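Local coordinates for GCN5-related N-acetyltransferase (Sphaerobacter thermophilus, PDB 3TT2), which probably transfers acyl groups such as acetyl from a coenzyme A donor to an acceptor molecule, at residues L29-D37 / G89-G97; W52-V62 / A72-R80. All coordinates share one frame; numbering follows the deposited sequence.

Contact 1. Residues L29-D37 / G89-G97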
loop_
_atom_site.group_PDB
_atom_site.type_symbol
_atom_site.label_atom_id
_atom_site.label_comp_id
_atom_site.label_asym_id
_atom_site.label_seq_id
_atom_site.Cartn_x
_atom_site.Cartn_y
_atom_site.Cartn_z
ATOM N N LEU A 29 -15.164 -1.537 13.514
ATOM C CA LEU A 29 -14.564 -0.269 13.891
ATOM C C LEU A 29 -14.030 0.449 12.649
ATOM O O LEU A 29 -14.228 1.652 12.480
ATOM C CB LEU A 29 -13.454 -0.487 14.918
ATOM C CG LEU A 29 -12.375 0.590 15.035
ATOM C CD1 LEU A 29 -12.960 1.942 15.394
ATOM C CD2 LEU A 29 -11.351 0.174 16.072
ATOM N N ILE A 30 -13.355 -0.297 11.782
ATOM C CA ILE A 30 -12.841 0.256 10.533
ATOM C C ILE A 30 -13.997 0.702 9.659
ATOM O O ILE A 30 -13.927 1.727 8.983
ATOM C CB ILE A 30 -12.068 -0.793 9.717
ATOM C CG1 ILE A 30 -11.081 -1.564 10.594
ATOM C CG2 ILE A 30 -11.366 -0.135 8.548
ATOM C CD1 ILE A 30 -10.130 -0.693 11.326
ATOM N N ALA A 31 -15.058 -0.097 9.664
ATOM C CA ALA A 31 -16.221 0.194 8.850
ATOM C C ALA A 31 -16.850 1.509 9.291
ATOM O O ALA A 31 -17.178 2.359 8.464
ATOM C CB ALA A 31 -17.211 -0.937 8.937
ATOM N N ALA A 32 -17.000 1.677 10.600
ATOM C CA ALA A 32 -17.558 2.908 11.150
ATOM C C ALA A 32 -16.681 4.101 10.790
ATOM O O ALA A 32 -17.188 5.189 10.506
ATOM C CB ALA A 32 -17.730 2.797 12.662
ATOM N N CYS A 33 -15.367 3.881 10.792
ATOM C CA CYS A 33 -14.393 4.911 10.409
ATOM C C CYS A 33 -14.406 5.235 8.912
ATOM O O CYS A 33 -14.405 6.410 8.530
ATOM C CB CYS A 33 -12.975 4.511 10.824
ATOM S SG CYS A 33 -12.619 4.743 12.566
ATOM N N GLN A 34 -14.405 4.200 8.072
ATOM C CA GLN A 34 -14.382 4.406 6.625
ATOM C C GLN A 34 -15.713 4.963 6.155
ATOM O O GLN A 34 -15.807 5.557 5.086
ATOM C CB GLN A 34 -14.016 3.122 5.870
ATOM C CG GLN A 34 -15.034 2.008 5.952
ATOM C CD GLN A 34 -14.576 0.769 5.207
ATOM O OE1 GLN A 34 -15.205 -0.284 5.277
ATOM N NE2 GLN A 34 -13.472 0.893 4.487
ATOM N N GLU A 35 -16.740 4.796 6.977
ATOM C CA GLU A 35 -18.022 5.392 6.670
ATOM C C GLU A 35 -18.008 6.905 6.842
ATOM O O GLU A 35 -18.543 7.628 6.005
ATOM C CB GLU A 35 -19.143 4.767 7.493
ATOM C CG GLU A 35 -20.475 5.507 7.376
ATOM C CD GLU A 35 -21.003 5.611 5.943
ATOM O OE1 GLU A 35 -20.436 4.979 5.021
ATOM O OE2 GLU A 35 -22.008 6.329 5.736
ATOM N N ALA A 36 -17.395 7.385 7.919
ATOM C CA ALA A 36 -17.340 8.825 8.172
ATOM C C ALA A 36 -16.566 9.579 7.085
ATOM O O ALA A 36 -16.912 10.710 6.736
ATOM C CB ALA A 36 -16.756 9.109 9.543
ATOM N N ASP A 37 -15.532 8.945 6.539
ATOM C CA ASP A 37 -14.730 9.558 5.487
ATOM C C ASP A 37 -15.518 9.647 4.182
ATOM O O ASP A 37 -15.080 10.284 3.225
ATOM C CB ASP A 37 -13.438 8.769 5.252
ATOM C CG ASP A 37 -12.635 8.537 6.531
ATOM O OD1 ASP A 37 -12.858 9.253 7.531
ATOM O OD2 ASP A 37 -11.770 7.631 6.526
ATOM N N GLY A 89 -3.942 3.743 12.089
ATOM C CA GLY A 89 -4.853 3.880 13.214
ATOM C C GLY A 89 -6.295 4.056 12.804
ATOM O O GLY A 89 -6.578 4.380 11.643
ATOM N N TYR A 90 -7.210 3.863 13.759
ATOM C CA TYR A 90 -8.639 4.153 13.576
ATOM C C TYR A 90 -9.219 4.486 14.923
ATOM O O TYR A 90 -8.903 3.822 15.904
ATOM C CB TYR A 90 -9.387 2.938 13.024
ATOM C CG TYR A 90 -8.738 2.353 11.799
ATOM C CD1 TYR A 90 -9.182 2.684 10.529
ATOM C CD2 TYR A 90 -7.659 1.478 11.911
ATOM C CE1 TYR A 90 -8.573 2.155 9.410
ATOM C CE2 TYR A 90 -7.047 0.961 10.805
ATOM C CZ TYR A 90 -7.508 1.296 9.563
ATOM O OH TYR A 90 -6.875 0.761 8.477
ATOM N N VAL A 91 -10.106 5.470 14.974
ATOM C CA VAL A 91 -10.852 5.738 16.202
ATOM C C VAL A 91 -12.317 5.867 15.854
ATOM O O VAL A 91 -12.693 6.632 14.968
ATOM C CB VAL A 91 -10.360 6.998 16.962
ATOM C CG1 VAL A 91 -10.319 8.178 16.054
ATOM C CG2 VAL A 91 -11.269 7.310 18.145
ATOM N N HIS A 92 -13.138 5.092 16.546
ATOM C CA HIS A 92 -14.559 5.068 16.274
ATOM C C HIS A 92 -15.144 6.473 16.346
ATOM O O HIS A 92 -14.848 7.224 17.279
ATOM C CB HIS A 92 -15.253 4.144 17.258
ATOM C CG HIS A 92 -16.555 3.626 16.759
ATOM N ND1 HIS A 92 -17.689 4.407 16.705
ATOM C CD2 HIS A 92 -16.903 2.414 16.270
ATOM C CE1 HIS A 92 -18.684 3.693 16.214
ATOM N NE2 HIS A 92 -18.235 2.481 15.942
ATOM N N PRO A 93 -15.974 6.832 15.345
ATOM C CA PRO A 93 -16.502 8.192 15.139
ATOM C C PRO A 93 -17.256 8.776 16.343
ATOM O O PRO A 93 -17.451 9.991 16.409
ATOM C CB PRO A 93 -17.439 8.030 13.935
ATOM C CG PRO A 93 -16.864 6.868 13.177
ATOM C CD PRO A 93 -16.327 5.929 14.230
ATOM N N ARG A 94 -17.691 7.922 17.262
ATOM C CA ARG A 94 -18.318 8.377 18.496
ATOM C C ARG A 94 -17.298 8.847 19.540
ATOM O O ARG A 94 -17.613 9.665 20.422
ATOM C CB ARG A 94 -19.145 7.245 19.086
ATOM C CG ARG A 94 -18.306 6.030 19.451
ATOM C CD ARG A 94 -19.158 4.913 20.004
ATOM N NE ARG A 94 -20.145 4.453 19.034
ATOM C CZ ARG A 94 -21.202 3.716 19.346
ATOM N NH1 ARG A 94 -22.051 3.340 18.397
ATOM N NH2 ARG A 94 -21.411 3.361 20.610
ATOM N N PHE A 95 -16.087 8.302 19.450
ATOM C CA PHE A 95 -15.068 8.523 20.467
ATOM C C PHE A 95 -14.071 9.637 20.134
ATOM O O PHE A 95 -13.117 9.859 20.881
ATOM C CB PHE A 95 -14.327 7.224 20.782
ATOM C CG PHE A 95 -15.192 6.154 21.388
ATOM C CD1 PHE A 95 -16.017 6.426 22.467
ATOM C CD2 PHE A 95 -15.181 4.869 20.871
ATOM C CE1 PHE A 95 -16.818 5.434 23.026
ATOM C CE2 PHE A 95 -15.975 3.871 21.420
ATOM C CZ PHE A 95 -16.794 4.152 22.500
ATOM N N ARG A 96 -14.272 10.316 19.007
ATOM C CA ARG A 96 -13.365 11.393 18.600
ATOM C C ARG A 96 -13.370 12.563 19.606
ATOM O O ARG A 96 -14.413 12.900 20.178
ATOM C CB ARG A 96 -13.708 11.900 17.191
ATOM C CG ARG A 96 -14.402 10.883 16.274
ATOM C CD ARG A 96 -13.435 10.024 15.436
ATOM N NE ARG A 96 -13.405 10.403 14.012
ATOM C CZ ARG A 96 -13.359 9.546 12.985
ATOM N NH1 ARG A 96 -13.352 8.234 13.192
ATOM N NH2 ARG A 96 -13.319 10.000 11.737
ATOM N N GLY A 97 -12.206 13.172 19.820
ATOM C CA GLY A 97 -12.092 14.307 20.718
ATOM C C GLY A 97 -12.008 13.886 22.171
ATOM O O GLY A 97 -12.259 14.684 23.079
#
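The helix carrying I30 and C33 runs almost at a right angle to the strand carrying Y90, residues 29-36 crossing 89-91 at 83° with the axes 7.9 Å apart. I30 CD1 sits over the middle of the Y90 ring, 3.3 Å from its centroid, a CH-pi contact only 10° off the ring normal; C33 CB lies at the edge of that ring. Having CG1 beside its backbone N (chi1 -47°) helps I30 bring CD1 over the ring, while CG2 adds a second touch at Y90 CE1. Beside this, A32 CB lies over a face of the H92 ring, 3.3 Å from H92 NE2, and L29 CD1 reaches H92 CB at 3.7 Å. The P93 ring lies against A32 and A36, within the type I turn H92-F95. C33 SG meets the guanidinium of R96 edge-on, 3.6 Å from NH1, and D37 OD1 is a distant counter-charge, 4.3 Å from R96 NH2. R96 NE also makes a salt bridge to the sulfonate of a bound MES. With no hydrogen bond joining the two segments, apolar and ring contacts hold the helix to the strand end, where the chain enters what is probably the pyrophosphate-binding loop of the GNAT fold.

Contact 2. Residues W52-V62 / A72-R80; sequences WEGLDLGQEAV and AAYADVLNR
Y74 OH is gripped from two directions: W52 NE1 donates to it at 2.8 Å, and it donates in turn to D76 OD2 at 3.1 Å. The indole bond is nearly straight (175°), with the hydroxyl oxygen in the indole plane; the carboxylate is met on its anti side, 33° out of its plane. Y74 turns its CG anti to the backbone N (chi1 161°), which carries the ring along the strand flank towards W52, passing A61 CB at 3.9 Å from CE2. L57 CD2 covers one face of the indole, and A23 and I26 of helix 23-36 also pack on W52. L55 CD2 crosses the D76 side chain at about a right angle, 3.6 Å from CB.

Beneath these groups, strands 61-65 and 71-80 form an antiparallel hairpin. V62 and A75 are a hydrogen-bonded pair, V62 N to A75 O at 2.8 Å and A75 N to V62 O at 3.1 Å; A61 and D76 form the neighbouring non-hydrogen-bonded pair. Beyond the A61-D76 pair, V77 N donates to E60 O at 3.1 Å, and E60 CB packs against V77 CG2. A61, Y74 and D76 occupy one face of the sheet; V62, A75 and V77 lie on the other, where V62 and V77 meet W107 of helix 100-115. A phenylalanine in place of Y74 would probably keep the ring packing but leave W52 NE1 without its acceptor and D76 OD2 without this donor. The tyrosine hydroxyl thus relays a hydrogen-bond chain from indole to carboxylate, tying the segment before the hairpin to its second strand in a largely buried setting.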
loop_
_atom_site.group_PDB
_atom_site.type_symbol
_atom_site.label_atom_id
_atom_site.label_comp_id
_atom_site.label_asym_id
_atom_site.label_seq_id
_atom_site.Cartn_x
_atom_site.Cartn_y
_atom_site.Cartn_z
ATOM N N TRP A 52 -3.636 -9.632 8.974
ATOM C CA TRP A 52 -2.953 -10.047 10.191
ATOM C C TRP A 52 -2.009 -11.202 9.925
ATOM O O TRP A 52 -1.359 -11.701 10.847
ATOM C CB TRP A 52 -3.956 -10.476 11.249
ATOM C CG TRP A 52 -4.529 -9.362 12.031
ATOM C CD1 TRP A 52 -4.124 -8.060 12.028
ATOM C CD2 TRP A 52 -5.625 -9.441 12.951
ATOM N NE1 TRP A 52 -4.892 -7.321 12.897
ATOM C CE2 TRP A 52 -5.827 -8.144 13.473
ATOM C CE3 TRP A 52 -6.458 -10.480 13.386
ATOM C CZ2 TRP A 52 -6.830 -7.862 14.409
ATOM C CZ3 TRP A 52 -7.445 -10.194 14.308
ATOM C CH2 TRP A 52 -7.624 -8.897 14.810
ATOM N N GLU A 53 -1.960 -11.642 8.669
ATOM C CA GLU A 53 -1.137 -12.783 8.294
ATOM C C GLU A 53 0.326 -12.480 8.567
ATOM O O GLU A 53 1.039 -13.294 9.154
ATOM C CB GLU A 53 -1.359 -13.187 6.827
ATOM C CG GLU A 53 -2.677 -13.954 6.579
ATOM C CD GLU A 53 -2.687 -14.785 5.294
ATOM O OE1 GLU A 53 -1.695 -14.746 4.531
ATOM O OE2 GLU A 53 -3.693 -15.489 5.053
ATOM N N GLY A 54 0.773 -11.303 8.154
ATOM C CA GLY A 54 2.145 -10.913 8.408
ATOM C C GLY A 54 2.506 -10.675 9.866
ATOM O O GLY A 54 3.406 -11.318 10.407
ATOM N N LEU A 55 1.775 -9.774 10.515
ATOM C CA LEU A 55 2.228 -9.179 11.777
ATOM C C LEU A 55 2.164 -10.034 13.045
ATOM O O LEU A 55 1.428 -11.023 13.113
ATOM C CB LEU A 55 1.580 -7.803 12.011
ATOM C CG LEU A 55 0.066 -7.626 12.050
ATOM C CD1 LEU A 55 -0.516 -8.236 13.296
ATOM C CD2 LEU A 55 -0.227 -6.158 12.030
ATOM N N ASP A 56 2.929 -9.608 14.050
ATOM C CA ASP A 56 2.888 -10.207 15.378
ATOM C C ASP A 56 1.798 -9.455 16.139
ATOM O O ASP A 56 1.935 -8.268 16.442
ATOM C CB ASP A 56 4.253 -10.010 16.067
ATOM C CG ASP A 56 4.335 -10.622 17.478
ATOM O OD1 ASP A 56 5.476 -10.740 17.990
ATOM O OD2 ASP A 56 3.294 -10.973 18.079
ATOM N N LEU A 57 0.723 -10.163 16.472
ATOM C CA LEU A 57 -0.426 -9.511 17.073
ATOM C C LEU A 57 -0.072 -8.957 18.441
ATOM O O LEU A 57 -0.516 -7.865 18.807
ATOM C CB LEU A 57 -1.593 -10.482 17.178
ATOM C CG LEU A 57 -2.269 -10.827 15.855
ATOM C CD1 LEU A 57 -3.152 -12.073 16.019
ATOM C CD2 LEU A 57 -3.077 -9.635 15.388
ATOM N N GLY A 58 0.745 -9.699 19.181
ATOM C CA GLY A 58 1.079 -9.316 20.538
ATOM C C GLY A 58 1.833 -8.005 20.564
ATOM O O GLY A 58 1.458 -7.076 21.279
ATOM N N GLN A 59 2.926 -7.959 19.810
ATOM C CA GLN A 59 3.790 -6.785 19.726
ATOM C C GLN A 59 3.453 -5.657 18.730
ATOM O O GLN A 59 3.733 -4.494 19.000
ATOM C CB GLN A 59 5.250 -7.233 19.582
ATOM C CG GLN A 59 5.693 -8.297 20.618
ATOM C CD GLN A 59 5.328 -7.960 22.071
ATOM O OE1 GLN A 59 5.090 -6.801 22.428
ATOM N NE2 GLN A 59 5.280 -8.991 22.915
ATOM N N GLU A 60 2.893 -6.007 17.574
ATOM C CA GLU A 60 2.657 -5.036 16.489
ATOM C C GLU A 60 1.264 -4.370 16.334
ATOM O O GLU A 60 1.031 -3.642 15.371
ATOM C CB GLU A 60 3.162 -5.595 15.165
ATOM C CG GLU A 60 4.663 -5.725 15.189
ATOM C CD GLU A 60 5.224 -6.691 14.164
ATOM O OE1 GLU A 60 4.586 -6.921 13.114
ATOM O OE2 GLU A 60 6.323 -7.231 14.421
ATOM N N ALA A 61 0.337 -4.626 17.251
ATOM C CA ALA A 61 -0.977 -3.994 17.159
ATOM C C ALA A 61 -1.521 -3.667 18.536
ATOM O O ALA A 61 -1.112 -4.271 19.533
ATOM C CB ALA A 61 -1.939 -4.876 16.402
ATOM N N VAL A 62 -2.431 -2.699 18.594
ATOM C CA VAL A 62 -3.072 -2.354 19.861
ATOM C C VAL A 62 -4.579 -2.199 19.687
ATOM O O VAL A 62 -5.043 -1.764 18.636
ATOM C CB VAL A 62 -2.463 -1.071 20.485
ATOM C CG1 VAL A 62 -2.877 0.157 19.708
ATOM C CG2 VAL A 62 -2.870 -0.924 21.949
ATOM N N ALA A 72 -12.971 0.589 20.727
ATOM C CA ALA A 72 -13.008 2.042 20.650
ATOM C C ALA A 72 -12.030 2.542 19.607
ATOM O O ALA A 72 -12.325 3.456 18.845
ATOM C CB ALA A 72 -12.707 2.651 22.005
ATOM N N ALA A 73 -10.846 1.942 19.592
ATOM C CA ALA A 73 -9.807 2.321 18.646
ATOM C C ALA A 73 -8.840 1.166 18.411
ATOM O O ALA A 73 -8.734 0.252 19.232
ATOM C CB ALA A 73 -9.062 3.565 19.136
ATOM N N TYR A 74 -8.163 1.200 17.271
ATOM C CA TYR A 74 -7.195 0.172 16.932
ATOM C C TYR A 74 -6.113 0.707 16.016
ATOM O O TYR A 74 -6.393 1.512 15.129
ATOM C CB TYR A 74 -7.902 -1.006 16.274
ATOM C CG TYR A 74 -7.012 -1.936 15.480
ATOM C CD1 TYR A 74 -6.816 -1.743 14.122
ATOM C CD2 TYR A 74 -6.395 -3.032 16.083
ATOM C CE1 TYR A 74 -6.018 -2.606 13.387
ATOM C CE2 TYR A 74 -5.595 -3.906 15.353
ATOM C CZ TYR A 74 -5.407 -3.689 14.003
ATOM O OH TYR A 74 -4.619 -4.551 13.260
ATOM N N ALA A 75 -4.890 0.221 16.211
ATOM C CA ALA A 75 -3.794 0.503 15.289
ATOM C C ALA A 75 -2.836 -0.682 15.119
ATOM O O ALA A 75 -2.646 -1.489 16.033
ATOM C CB ALA A 75 -3.045 1.741 15.723
ATOM N N ASP A 76 -2.258 -0.793 13.928
ATOM C CA ASP A 76 -1.179 -1.751 13.668
ATOM C C ASP A 76 -0.000 -1.052 12.961
ATOM O O ASP A 76 -0.181 0.025 12.407
ATOM C CB ASP A 76 -1.685 -2.977 12.887
ATOM C CG ASP A 76 -2.174 -2.642 11.461
ATOM O OD1 ASP A 76 -1.806 -1.591 10.888
ATOM O OD2 ASP A 76 -2.928 -3.470 10.892
ATOM N N VAL A 77 1.193 -1.644 12.984
ATOM C CA VAL A 77 2.372 -0.976 12.427
ATOM C C VAL A 77 3.068 -1.803 11.373
ATOM O O VAL A 77 3.168 -3.024 11.499
ATOM C CB VAL A 77 3.437 -0.633 13.505
ATOM C CG1 VAL A 77 2.924 0.407 14.492
ATOM C CG2 VAL A 77 3.889 -1.879 14.234
ATOM N N LEU A 78 3.543 -1.133 10.330
ATOM C CA LEU A 78 4.536 -1.722 9.434
ATOM C C LEU A 78 5.925 -1.158 9.742
ATOM O O LEU A 78 6.084 0.043 9.925
ATOM C CB LEU A 78 4.171 -1.479 7.978
ATOM C CG LEU A 78 3.154 -2.500 7.491
ATOM C CD1 LEU A 78 2.575 -2.121 6.133
ATOM C CD2 LEU A 78 3.838 -3.842 7.431
ATOM N N ASN A 79 6.923 -2.034 9.823
ATOM C CA ASN A 79 8.266 -1.634 10.229
ATOM C C ASN A 79 9.287 -1.903 9.141
ATOM O O ASN A 79 9.449 -3.041 8.718
ATOM C CB ASN A 79 8.655 -2.379 11.503
ATOM C CG ASN A 79 10.144 -2.368 11.755
ATOM O OD1 ASN A 79 10.813 -1.377 11.499
ATOM N ND2 ASN A 79 10.673 -3.477 12.262
ATOM N N ARG A 80 9.972 -0.862 8.678
ATOM C CA ARG A 80 11.062 -1.046 7.715
ATOM C C ARG A 80 12.416 -0.765 8.356
ATOM O O ARG A 80 12.739 0.387 8.629
ATOM C CB ARG A 80 10.861 -0.108 6.512
ATOM C CG ARG A 80 12.022 -0.088 5.515
ATOM C CD ARG A 80 11.827 0.948 4.399
ATOM N NE ARG A 80 10.579 0.748 3.664
ATOM C CZ ARG A 80 10.064 1.621 2.799
ATOM N NH1 ARG A 80 8.914 1.347 2.179
ATOM N NH2 ARG A 80 10.693 2.769 2.554
#

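Contacts 1 and 2 have centres about 18 Å apart but share one run of sheet, since strands 71-80 and 84-91 are antiparallel neighbours. They join through the backbone: H92 N lies 2.9 Å from A72 O and Y90 O 3.0 Å from Y74 N, both probable hydrogen bonds. The Y74 side chain touches L29 through CB and Y90 through its ring, serving both contacts, and F95 packs on A72. Small molecules, probably from the crystallisation liquor, lie near both: between nearest atoms, MES is about 3 Å from the R96 side chain, sulfate about 5 Å from Y90's, glycerol about 4 Å from V62's. The sulfonate at R96 is consistent with an anion site for the cofactor.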